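Local coordinates for protein putative cytochrome P450 154A1 (Streptomyces coelicolor, PDB 1ODO) that belongs to the cytochrome P450 family and binds a haem group, with 4-phenyl-1H-imidazole held in its ligand pocket, at residues Pro46-Gln51 with Ala302-Arg307; Val38-Val43 with Leu292-Ala297; Gly158-Arg163 with Ala200-Thr205. One frame throughout, in Å; residues are numbered along the deposited sequence.

Interaction 1 of 3, residues Pro46-Gln51 with Ala302-Arg307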
loop_
_atom_site.group_PDB
_atom_site.type_symbol
_atom_site.label_atom_id
_atom_site.label_comp_id
_atom_site.label_asym_id
_atom_site.label_seq_id
_atom_site.Cartn_x
_atom_site.Cartn_y
_atom_site.Cartn_z
ATOM N N PRO A 46 -4.466 10.855 -14.738
ATOM C CA PRO A 46 -3.317 11.289 -13.934
ATOM C C PRO A 46 -3.051 12.792 -13.895
ATOM O O PRO A 46 -2.578 13.309 -12.885
ATOM C CB PRO A 46 -2.151 10.497 -14.535
ATOM C CG PRO A 46 -2.560 10.323 -15.954
ATOM C CD PRO A 46 -4.027 9.970 -15.831
ATOM N N VAL A 47 -3.342 13.494 -14.985
ATOM C CA VAL A 47 -3.113 14.937 -15.012
ATOM C C VAL A 47 -4.056 15.576 -13.994
ATOM O O VAL A 47 -3.637 16.350 -13.130
ATOM C CB VAL A 47 -3.389 15.520 -16.415
ATOM C CG1 VAL A 47 -3.274 17.042 -16.388
ATOM C CG2 VAL A 47 -2.397 14.941 -17.413
ATOM N N LEU A 48 -5.334 15.229 -14.095
ATOM C CA LEU A 48 -6.341 15.759 -13.187
ATOM C C LEU A 48 -6.052 15.306 -11.758
ATOM O O LEU A 48 -6.141 16.089 -10.810
ATOM C CB LEU A 48 -7.735 15.279 -13.615
ATOM C CG LEU A 48 -8.904 15.644 -12.696
ATOM C CD1 LEU A 48 -8.992 17.162 -12.547
ATOM C CD2 LEU A 48 -10.205 15.089 -13.282
ATOM N N LEU A 49 -5.692 14.040 -11.600
ATOM C CA LEU A 49 -5.404 13.525 -10.269
ATOM C C LEU A 49 -4.264 14.315 -9.607
ATOM O O LEU A 49 -4.377 14.718 -8.451
ATOM C CB LEU A 49 -5.072 12.031 -10.353
ATOM C CG LEU A 49 -5.150 11.186 -9.077
ATOM C CD1 LEU A 49 -6.402 11.525 -8.267
ATOM C CD2 LEU A 49 -5.153 9.707 -9.474
ATOM N N LYS A 50 -3.178 14.555 -10.335
ATOM C CA LYS A 50 -2.055 15.306 -9.771
ATOM C C LYS A 50 -2.466 16.720 -9.372
ATOM O O LYS A 50 -1.951 17.272 -8.396
ATOM C CB LYS A 50 -0.891 15.362 -10.758
ATOM C CG LYS A 50 -0.127 14.051 -10.881
ATOM C CD LYS A 50 0.986 14.186 -11.902
ATOM C CE LYS A 50 1.860 12.955 -11.956
ATOM N NZ LYS A 50 2.920 13.135 -12.993
ATOM N N GLN A 51 -3.384 17.315 -10.128
ATOM C CA GLN A 51 -3.839 18.664 -9.810
ATOM C C GLN A 51 -4.657 18.614 -8.520
ATOM O O GLN A 51 -4.485 19.449 -7.633
ATOM C CB GLN A 51 -4.691 19.227 -10.951
ATOM C CG GLN A 51 -3.927 19.329 -12.256
ATOM C CD GLN A 51 -4.785 19.787 -13.413
ATOM O OE1 GLN A 51 -5.964 19.440 -13.500
ATOM N NE2 GLN A 51 -4.190 20.552 -14.324
ATOM N N ALA A 302 -14.308 22.339 -10.780
ATOM C CA ALA A 302 -14.738 22.069 -12.151
ATOM C C ALA A 302 -14.016 20.872 -12.762
ATOM O O ALA A 302 -12.798 20.744 -12.642
ATOM C CB ALA A 302 -14.506 23.304 -13.021
ATOM N N LEU A 303 -14.776 19.993 -13.410
ATOM C CA LEU A 303 -14.210 18.809 -14.048
ATOM C C LEU A 303 -14.004 19.144 -15.521
ATOM O O LEU A 303 -14.660 20.039 -16.054
ATOM C CB LEU A 303 -15.160 17.617 -13.917
ATOM C CG LEU A 303 -15.244 16.972 -12.536
ATOM C CD1 LEU A 303 -16.340 15.923 -12.530
ATOM C CD2 LEU A 303 -13.900 16.348 -12.184
ATOM N N PRO A 304 -13.096 18.426 -16.200
ATOM C CA PRO A 304 -12.819 18.673 -17.620
ATOM C C PRO A 304 -14.032 18.657 -18.552
ATOM O O PRO A 304 -14.018 19.310 -19.592
ATOM C CB PRO A 304 -11.809 17.579 -17.967
ATOM C CG PRO A 304 -11.073 17.384 -16.673
ATOM C CD PRO A 304 -12.209 17.372 -15.671
ATOM N N ASP A 305 -15.084 17.927 -18.190
ATOM C CA ASP A 305 -16.260 17.878 -19.054
ATOM C C ASP A 305 -17.340 18.902 -18.722
ATOM O O ASP A 305 -18.412 18.890 -19.320
ATOM C CB ASP A 305 -16.864 16.469 -19.046
ATOM C CG ASP A 305 -17.444 16.082 -17.694
ATOM O OD1 ASP A 305 -17.357 16.888 -16.742
ATOM O OD2 ASP A 305 -17.988 14.963 -17.592
ATOM N N GLY A 306 -17.064 19.790 -17.773
ATOM C CA GLY A 306 -18.052 20.788 -17.417
ATOM C C GLY A 306 -18.845 20.421 -16.182
ATOM O O GLY A 306 -19.565 21.255 -15.630
ATOM N N ARG A 307 -18.743 19.169 -15.750
ATOM C CA ARG A 307 -19.473 18.757 -14.562
ATOM C C ARG A 307 -18.737 19.338 -13.364
ATOM O O ARG A 307 -17.627 19.856 -13.503
ATOM C CB ARG A 307 -19.569 17.234 -14.476
ATOM C CG ARG A 307 -20.651 16.664 -15.391
ATOM C CD ARG A 307 -20.859 15.184 -15.137
ATOM N NE ARG A 307 -19.674 14.411 -15.487
ATOM C CZ ARG A 307 -19.522 13.118 -15.221
ATOM N NH1 ARG A 307 -20.486 12.451 -14.595
ATOM N NH2 ARG A 307 -18.411 12.496 -15.586
#

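Interaction 2 of 3, residues Val38-Val43 with Leu292-Ala297. With HEM (protoporphyrin IX containing Fe), chain B.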
loop_
_atom_site.group_PDB
_atom_site.type_symbol
_atom_site.label_atom_id
_atom_site.label_comp_id
_atom_site.label_asym_id
_atom_site.label_seq_id
_atom_site.Cartn_x
_atom_site.Cartn_y
_atom_site.Cartn_z
ATOM N N VAL A 38 -20.761 4.102 -0.226
ATOM C CA VAL A 38 -20.436 5.528 -0.249
ATOM C C VAL A 38 -20.145 5.923 -1.692
ATOM O O VAL A 38 -19.315 5.298 -2.351
ATOM C CB VAL A 38 -19.198 5.850 0.626
ATOM C CG1 VAL A 38 -18.698 7.262 0.333
ATOM C CG2 VAL A 38 -19.562 5.723 2.105
ATOM N N GLN A 39 -20.839 6.946 -2.187
ATOM C CA GLN A 39 -20.630 7.397 -3.558
ATOM C C GLN A 39 -19.545 8.462 -3.607
ATOM O O GLN A 39 -19.510 9.375 -2.779
ATOM C CB GLN A 39 -21.927 7.948 -4.155
ATOM C CG GLN A 39 -23.035 6.912 -4.309
ATOM C CD GLN A 39 -23.681 6.543 -2.989
ATOM O OE1 GLN A 39 -24.270 7.390 -2.319
ATOM N NE2 GLN A 39 -23.578 5.274 -2.610
ATOM N N ALA A 40 -18.656 8.343 -4.583
ATOM C CA ALA A 40 -17.573 9.301 -4.720
ATOM C C ALA A 40 -17.089 9.391 -6.151
ATOM O O ALA A 40 -17.416 8.552 -6.993
ATOM C CB ALA A 40 -16.411 8.898 -3.821
ATOM N N TRP A 41 -16.294 10.417 -6.415
ATOM C CA TRP A 41 -15.751 10.615 -7.745
ATOM C C TRP A 41 -14.451 9.842 -7.895
ATOM O O TRP A 41 -13.455 10.175 -7.255
ATOM C CB TRP A 41 -15.454 12.093 -7.996
ATOM C CG TRP A 41 -16.666 12.943 -8.190
ATOM C CD1 TRP A 41 -17.255 13.753 -7.264
ATOM C CD2 TRP A 41 -17.423 13.089 -9.396
ATOM N NE1 TRP A 41 -18.332 14.404 -7.821
ATOM C CE2 TRP A 41 -18.458 14.015 -9.128
ATOM C CE3 TRP A 41 -17.326 12.531 -10.678
ATOM C CZ2 TRP A 41 -19.394 14.399 -10.099
ATOM C CZ3 TRP A 41 -18.259 12.913 -11.648
ATOM C CH2 TRP A 41 -19.279 13.840 -11.348
ATOM N N SER A 42 -14.464 8.792 -8.710
ATOM C CA SER A 42 -13.254 8.013 -8.927
ATOM C C SER A 42 -12.542 8.809 -10.010
ATOM O O SER A 42 -13.142 9.130 -11.032
ATOM C CB SER A 42 -13.566 6.621 -9.471
ATOM O OG SER A 42 -12.448 6.121 -10.197
ATOM N N VAL A 43 -11.280 9.151 -9.784
ATOM C CA VAL A 43 -10.527 9.911 -10.772
ATOM C C VAL A 43 -9.363 9.056 -11.258
ATOM O O VAL A 43 -8.563 8.582 -10.450
ATOM C CB VAL A 43 -9.975 11.223 -10.165
ATOM C CG1 VAL A 43 -9.141 11.966 -11.199
ATOM C CG2 VAL A 43 -11.123 12.099 -9.680
ATOM N N LEU A 292 -7.576 4.788 -3.402
ATOM C CA LEU A 292 -7.268 5.356 -2.095
ATOM C C LEU A 292 -8.385 6.178 -1.461
ATOM O O LEU A 292 -8.649 7.302 -1.868
ATOM C CB LEU A 292 -5.998 6.218 -2.204
ATOM C CG LEU A 292 -5.178 6.578 -0.952
ATOM C CD1 LEU A 292 -5.958 7.519 -0.035
ATOM C CD2 LEU A 292 -4.801 5.298 -0.220
ATOM N N PRO A 293 -9.072 5.612 -0.463
ATOM C CA PRO A 293 -10.148 6.351 0.208
ATOM C C PRO A 293 -9.483 7.191 1.308
ATOM O O PRO A 293 -8.636 6.681 2.036
ATOM C CB PRO A 293 -11.022 5.241 0.774
ATOM C CG PRO A 293 -10.031 4.185 1.115
ATOM C CD PRO A 293 -9.068 4.194 -0.055
ATOM N N LEU A 294 -9.819 8.472 1.424
ATOM C CA LEU A 294 -10.785 9.153 0.577
ATOM C C LEU A 294 -10.448 10.642 0.712
ATOM O O LEU A 294 -9.788 11.046 1.671
ATOM C CB LEU A 294 -12.201 8.883 1.098
ATOM C CG LEU A 294 -13.409 9.175 0.206
ATOM C CD1 LEU A 294 -13.329 8.328 -1.060
ATOM C CD2 LEU A 294 -14.696 8.858 0.980
ATOM N N ARG A 295 -10.874 11.449 -0.253
ATOM C CA ARG A 295 -10.611 12.882 -0.212
ATOM C C ARG A 295 -11.928 13.618 -0.403
ATOM O O ARG A 295 -12.907 13.024 -0.847
ATOM C CB ARG A 295 -9.604 13.279 -1.294
ATOM C CG ARG A 295 -8.157 13.003 -0.893
ATOM C CD ARG A 295 -7.192 13.403 -2.002
ATOM N NE ARG A 295 -5.803 13.439 -1.548
ATOM C CZ ARG A 295 -5.035 12.368 -1.356
ATOM N NH1 ARG A 295 -5.505 11.145 -1.573
ATOM N NH2 ARG A 295 -3.783 12.527 -0.950
ATOM N N TYR A 296 -11.953 14.903 -0.068
ATOM C CA TYR A 296 -13.173 15.693 -0.205
ATOM C C TYR A 296 -12.905 17.070 -0.788
ATOM O O TYR A 296 -11.840 17.646 -0.588
ATOM C CB TYR A 296 -13.846 15.833 1.166
ATOM C CG TYR A 296 -13.655 14.595 2.006
ATOM C CD1 TYR A 296 -12.582 14.490 2.891
ATOM C CD2 TYR A 296 -14.459 13.473 1.808
ATOM C CE1 TYR A 296 -12.305 13.290 3.551
ATOM C CE2 TYR A 296 -14.192 12.273 2.455
ATOM C CZ TYR A 296 -13.116 12.184 3.319
ATOM O OH TYR A 296 -12.826 10.976 3.914
ATOM N N ALA A 297 -13.883 17.594 -1.516
ATOM C CA ALA A 297 -13.746 18.908 -2.121
ATOM C C ALA A 297 -14.051 19.968 -1.068
ATOM O O ALA A 297 -15.133 19.978 -0.478
ATOM C CB ALA A 297 -14.705 19.044 -3.299
HETATM C CHA HEM B . 0.594 6.731 2.270
HETATM C CHB HEM B . 3.846 4.547 5.069
HETATM C CHC HEM B . 4.512 1.175 1.677
HETATM C CHD HEM B . 1.247 3.355 -1.092
HETATM C C1A HEM B . 1.423 6.462 3.331
HETATM C C2A HEM B . 1.532 7.242 4.560
HETATM C C3A HEM B . 2.433 6.631 5.342
HETATM C C4A HEM B . 2.921 5.458 4.631
HETATM C CMA HEM B . 2.899 7.051 6.748
HETATM C CAA HEM B . 0.727 8.526 4.851
HETATM C CBA HEM B . 1.412 9.754 4.224
HETATM C CGA HEM B . 0.695 11.087 4.434
HETATM O O1A HEM B . -0.586 11.039 4.429
HETATM O O2A HEM B . 1.376 12.100 4.582
HETATM C C1B HEM B . 4.307 3.441 4.405
HETATM C C2B HEM B . 5.286 2.512 4.941
HETATM C C3B HEM B . 5.480 1.556 3.987
HETATM C C4B HEM B . 4.629 1.884 2.865
HETATM C CMB HEM B . 5.944 2.633 6.331
HETATM C CAB HEM B . 6.408 0.326 4.023
HETATM C CBB HEM B . 7.907 0.662 4.071
HETATM C C1C HEM B . 3.676 1.488 0.614
HETATM C C2C HEM B . 3.581 0.693 -0.620
HETATM C C3C HEM B . 2.659 1.302 -1.399
HETATM C C4C HEM B . 2.192 2.461 -0.666
HETATM C CMC HEM B . 4.420 -0.596 -0.880
HETATM C CAC HEM B . 2.113 0.936 -2.805
HETATM C CBC HEM B . 3.145 0.577 -3.880
HETATM C C1D HEM B . 0.774 4.456 -0.435
HETATM C C2D HEM B . -0.241 5.359 -0.927
HETATM C C3D HEM B . -0.435 6.306 0.021
HETATM C C4D HEM B . 0.473 6.002 1.104
HETATM C CMD HEM B . -0.956 5.215 -2.285
HETATM C CAD HEM B . -1.451 7.457 -0.044
HETATM C CBD HEM B . -1.187 8.594 -1.037
HETATM C CGD HEM B . -2.364 9.542 -0.939
HETATM O O1D HEM B . -3.163 9.598 -1.882
HETATM O O2D HEM B . -2.475 10.183 0.132
HETATM N NA HEM B . 2.283 5.392 3.402
HETATM N NB HEM B . 3.913 3.031 3.135
HETATM N NC HEM B . 2.823 2.562 0.557
HETATM N ND HEM B . 1.207 4.857 0.826
HETATM FE FE HEM B . 2.555 3.975 1.964
#

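Interaction 3 of 3, residues Gly158-Arg163 with Ala200-Thr205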
loop_
_atom_site.group_PDB
_atom_site.type_symbol
_atom_site.label_atom_id
_atom_site.label_comp_id
_atom_site.label_asym_id
_atom_site.label_seq_id
_atom_site.Cartn_x
_atom_site.Cartn_y
_atom_site.Cartn_z
ATOM N N GLY A 158 10.206 -1.085 16.427
ATOM C CA GLY A 158 10.567 -1.675 17.704
ATOM C C GLY A 158 9.477 -2.556 18.286
ATOM O O GLY A 158 9.187 -2.495 19.486
ATOM N N VAL A 159 8.868 -3.376 17.436
ATOM C CA VAL A 159 7.805 -4.272 17.875
ATOM C C VAL A 159 8.422 -5.533 18.477
ATOM O O VAL A 159 9.152 -6.261 17.803
ATOM C CB VAL A 159 6.892 -4.681 16.694
ATOM C CG1 VAL A 159 5.765 -5.583 17.192
ATOM C CG2 VAL A 159 6.325 -3.443 16.028
ATOM N N PRO A 160 8.143 -5.801 19.762
ATOM C CA PRO A 160 8.701 -6.996 20.398
ATOM C C PRO A 160 8.351 -8.245 19.598
ATOM O O PRO A 160 7.244 -8.369 19.076
ATOM C CB PRO A 160 8.049 -6.983 21.779
ATOM C CG PRO A 160 7.902 -5.511 22.056
ATOM C CD PRO A 160 7.385 -4.992 20.733
ATOM N N GLN A 161 9.305 -9.163 19.500
ATOM C CA GLN A 161 9.101 -10.403 18.764
ATOM C C GLN A 161 7.802 -11.125 19.132
ATOM O O GLN A 161 7.048 -11.539 18.253
ATOM C CB GLN A 161 10.274 -11.356 19.005
ATOM C CG GLN A 161 11.573 -10.965 18.319
ATOM C CD GLN A 161 11.453 -10.965 16.808
ATOM O OE1 GLN A 161 10.800 -11.833 16.228
ATOM N NE2 GLN A 161 12.095 -9.998 16.161
ATOM N N ASP A 162 7.546 -11.268 20.430
ATOM C CA ASP A 162 6.346 -11.950 20.908
ATOM C C ASP A 162 5.024 -11.236 20.624
ATOM O O ASP A 162 3.957 -11.727 20.996
ATOM C CB ASP A 162 6.470 -12.227 22.413
ATOM C CG ASP A 162 6.372 -10.967 23.256
ATOM O OD1 ASP A 162 7.109 -9.996 22.984
ATOM O OD2 ASP A 162 5.556 -10.951 24.202
ATOM N N ARG A 163 5.089 -10.082 19.969
ATOM C CA ARG A 163 3.881 -9.333 19.653
ATOM C C ARG A 163 3.696 -9.132 18.154
ATOM O O ARG A 163 2.689 -8.580 17.718
ATOM C CB ARG A 163 3.915 -7.969 20.343
ATOM C CG ARG A 163 3.771 -8.042 21.853
ATOM C CD ARG A 163 3.850 -6.666 22.499
ATOM N NE ARG A 163 3.541 -6.737 23.925
ATOM C CZ ARG A 163 2.336 -7.016 24.412
ATOM N NH1 ARG A 163 1.321 -7.246 23.587
ATOM N NH2 ARG A 163 2.145 -7.080 25.723
ATOM N N ALA A 200 1.602 -0.034 25.908
ATOM C CA ALA A 200 1.849 -0.305 27.319
ATOM C C ALA A 200 3.216 -0.956 27.487
ATOM O O ALA A 200 3.990 -0.573 28.364
ATOM C CB ALA A 200 0.757 -1.216 27.878
ATOM N N ALA A 201 3.514 -1.927 26.629
ATOM C CA ALA A 201 4.788 -2.634 26.682
ATOM C C ALA A 201 5.977 -1.722 26.402
ATOM O O ALA A 201 7.002 -1.807 27.086
ATOM C CB ALA A 201 4.781 -3.794 25.697
ATOM N N LYS A 202 5.847 -0.853 25.405
ATOM C CA LYS A 202 6.934 0.058 25.063
ATOM C C LYS A 202 7.083 1.165 26.097
ATOM O O LYS A 202 8.171 1.710 26.276
ATOM C CB LYS A 202 6.713 0.645 23.667
ATOM C CG LYS A 202 6.672 -0.415 22.572
ATOM C CD LYS A 202 7.976 -1.213 22.479
ATOM C CE LYS A 202 9.144 -0.346 22.011
ATOM N NZ LYS A 202 10.371 -1.151 21.728
ATOM N N ARG A 203 5.989 1.501 26.776
ATOM C CA ARG A 203 6.037 2.542 27.796
ATOM C C ARG A 203 6.897 2.010 28.932
ATOM O O ARG A 203 7.757 2.711 29.467
ATOM C CB ARG A 203 4.643 2.839 28.348
ATOM C CG ARG A 203 3.929 3.975 27.671
ATOM C CD ARG A 203 3.212 4.828 28.702
ATOM N NE ARG A 203 2.595 5.992 28.085
ATOM C CZ ARG A 203 1.509 5.939 27.324
ATOM N NH1 ARG A 203 0.918 4.775 27.096
ATOM N NH2 ARG A 203 1.024 7.047 26.781
ATOM N N ALA A 204 6.647 0.757 29.290
ATOM C CA ALA A 204 7.377 0.096 30.360
ATOM C C ALA A 204 8.823 -0.179 29.971
ATOM O O ALA A 204 9.727 -0.032 30.790
ATOM C CB ALA A 204 6.681 -1.208 30.728
ATOM N N THR A 205 9.036 -0.579 28.720
ATOM C CA THR A 205 10.377 -0.876 28.230
ATOM C C THR A 205 10.657 -0.186 26.896
ATOM O O THR A 205 10.600 -0.811 25.837
ATOM C CB THR A 205 10.573 -2.393 28.042
ATOM O OG1 THR A 205 10.224 -3.073 29.255
ATOM C CG2 THR A 205 12.018 -2.705 27.691
#

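Interaction 1 of 3, residues Pro46-Gln51 with Ala302-Arg307
Leu48 on helix 46-52 faces Pro304 with their CA atoms 8.4 Å apart, and no hydrogen bond joins the two segments. The loop side is the end of a small beta hairpin between strands 301-302 and 308-309 of this P450. Residues 303-306 form a type I turn. Gly306 then takes a positive phi of 99° and makes the G1 beta bulge of the hairpin. Gly306 N bonds to Leu303 O, and Leu303 N bonds to Arg307 O.

The contact is small and wholly apolar. One methyl of Leu48 does the touching on the helix side. CD2 of Leu48 meets the CD and CG side of the Pro304 ring, 3.9 Å from CD and 4.2 Å from CG. The same CD2 is 4.1 Å from CD2 of Leu303, and the two leucine side chains meet at about a right angle. With CG anti to the backbone N (chi1 175°), Leu48 reaches out from its helix to the turn. Leu48 also rests on Val43, and Leu303 rests on Trp41, both from strand 38-43. The strand therefore lines the same apolar patch. Pro304 is exposed, whereas both leucines are buried.

Asp305 adds side-chain bonds at the turn, on the side turned from the helix. Its OD1 accepts from Arg307 N at 2.8 Å, an Asx turn, and the donor comes from above the carboxylate plane. Its OD2 forms a salt bridge with the Arg307 side chain. Arg307 NE meets the syn lone pair of Asp305 OD2 at 2.8 Å, tilted 22° from the guanidinium plane.

Interaction 2 of 3, residues Val38-Val43 with Leu292-Ala297
Arg295, next to the Leu294 that meets Val38 and Ala40, turns the edge of its guanidinium to a haem propionate. The carboxylate carbon CGD of the haem lies in the guanidinium plane. Arg295 NH1 bonds to haem O1D at 2.8 Å, and Arg295 NH2 bonds to haem O2D at 2.9 Å. This double grip fixes the rotation of the carboxylate, and the positive charge probably favours its ionised form. The arginine chain is extended from CG to NE, which carries the group across to the haem. Leu292 CG packs 3.7 Å from haem O1D. The Tyr296 ring stacks on Trp66, and Trp41 meets Trp32 edge to face.

Across the segments the contact is only methyl packing. Leu294 CD1 lies 4.2 Å from Ala40 CB, and Leu294 CD2 lies 4.4 Å from Val38 CG1. A chi1 of -164° sets CG of Leu294 opposite the backbone N, and both methyls then face strand 38-43. A cis peptide links Pro293 to Leu294. No hydrogen bond joins the strands, because strand 314-317 runs between them in the sheet; Leu294 reaches over it, touching Pro314 and Leu316 on the way, and also touches Val82. The haem is also hydrogen-bonded to Tyr319, His95, His352 and Arg99. An arginine from a strand of the main beta sheet, clasping a haem propionate, is typical of the P450 fold.

Interaction 3 of 3, residues Gly158-Arg163 with Ala200-Thr205
The bend between helices 147-157 and 161-175 meets the C-terminal end of helix 181-204, in the helical part of the protein. Gly158 is the first residue beyond helix 147-157, with positive phi. Its carbonyl is the polar focus of the contact. Lys202 NZ donates to Gly158 O at 2.9 Å. The C=O...N angle is 133°, and the donor lies in the carbonyl plane, on a lone pair. Lys202 CE also comes within 3.3 Å of Gly158 O, so the end of the lysine chain is drawn close to this oxygen. The chain is folded at chi2 (-61°) and again at chi3. That curl brings the ammonium round to the bend, although CB does not point there.

By position along the chain, helices 161-175 and 181-204 correspond to the F and G helices of the P450 fold. The contact ties the start of the first to the end of the second. Lys202 NZ also forms a salt bridge to Asp209, so two partners, Gly158 O and the Asp209 carboxylate, share the ammonium. Its chain also packs on Thr211, Ser212 and Ile215 of helix 210-218.

Pro160 leads into helix 161-175, and Arg163 N bonds to Pro160 O at 2.9 Å. Pro160 CD lies 4.2 Å from Lys202 CD. The Arg163 chain, extended from CG to NE, reaches across to helix 181-204 and brings NE 3.7 Å from Ala201 CB. The methyl approaches the guanidinium obliquely. Arg163 NH1 makes a weak hydrogen bond to Gln197.

Interactions 1 and 2 are neighbours, with centres 13 Å apart. Strand 38-43 leads straight into helix 46-52, so each contact takes one half of this strand-helix unit. Their segments alternate along the chain: 38-43, 46-51, 292-297, 302-307. Together they tie the N-terminal part to a region some 250 residues later, on one side of the chain's centre. Interaction 3 is nested within the loop that both close. Its centre is about 46 Å from that of interaction 1, on the opposite side, and 36 Å from that of interaction 2. It joins the turn and start of helix 161-175 to the end of helix 181-204. The contacts thus divide between the sheet-bearing and helical parts of the P450 fold.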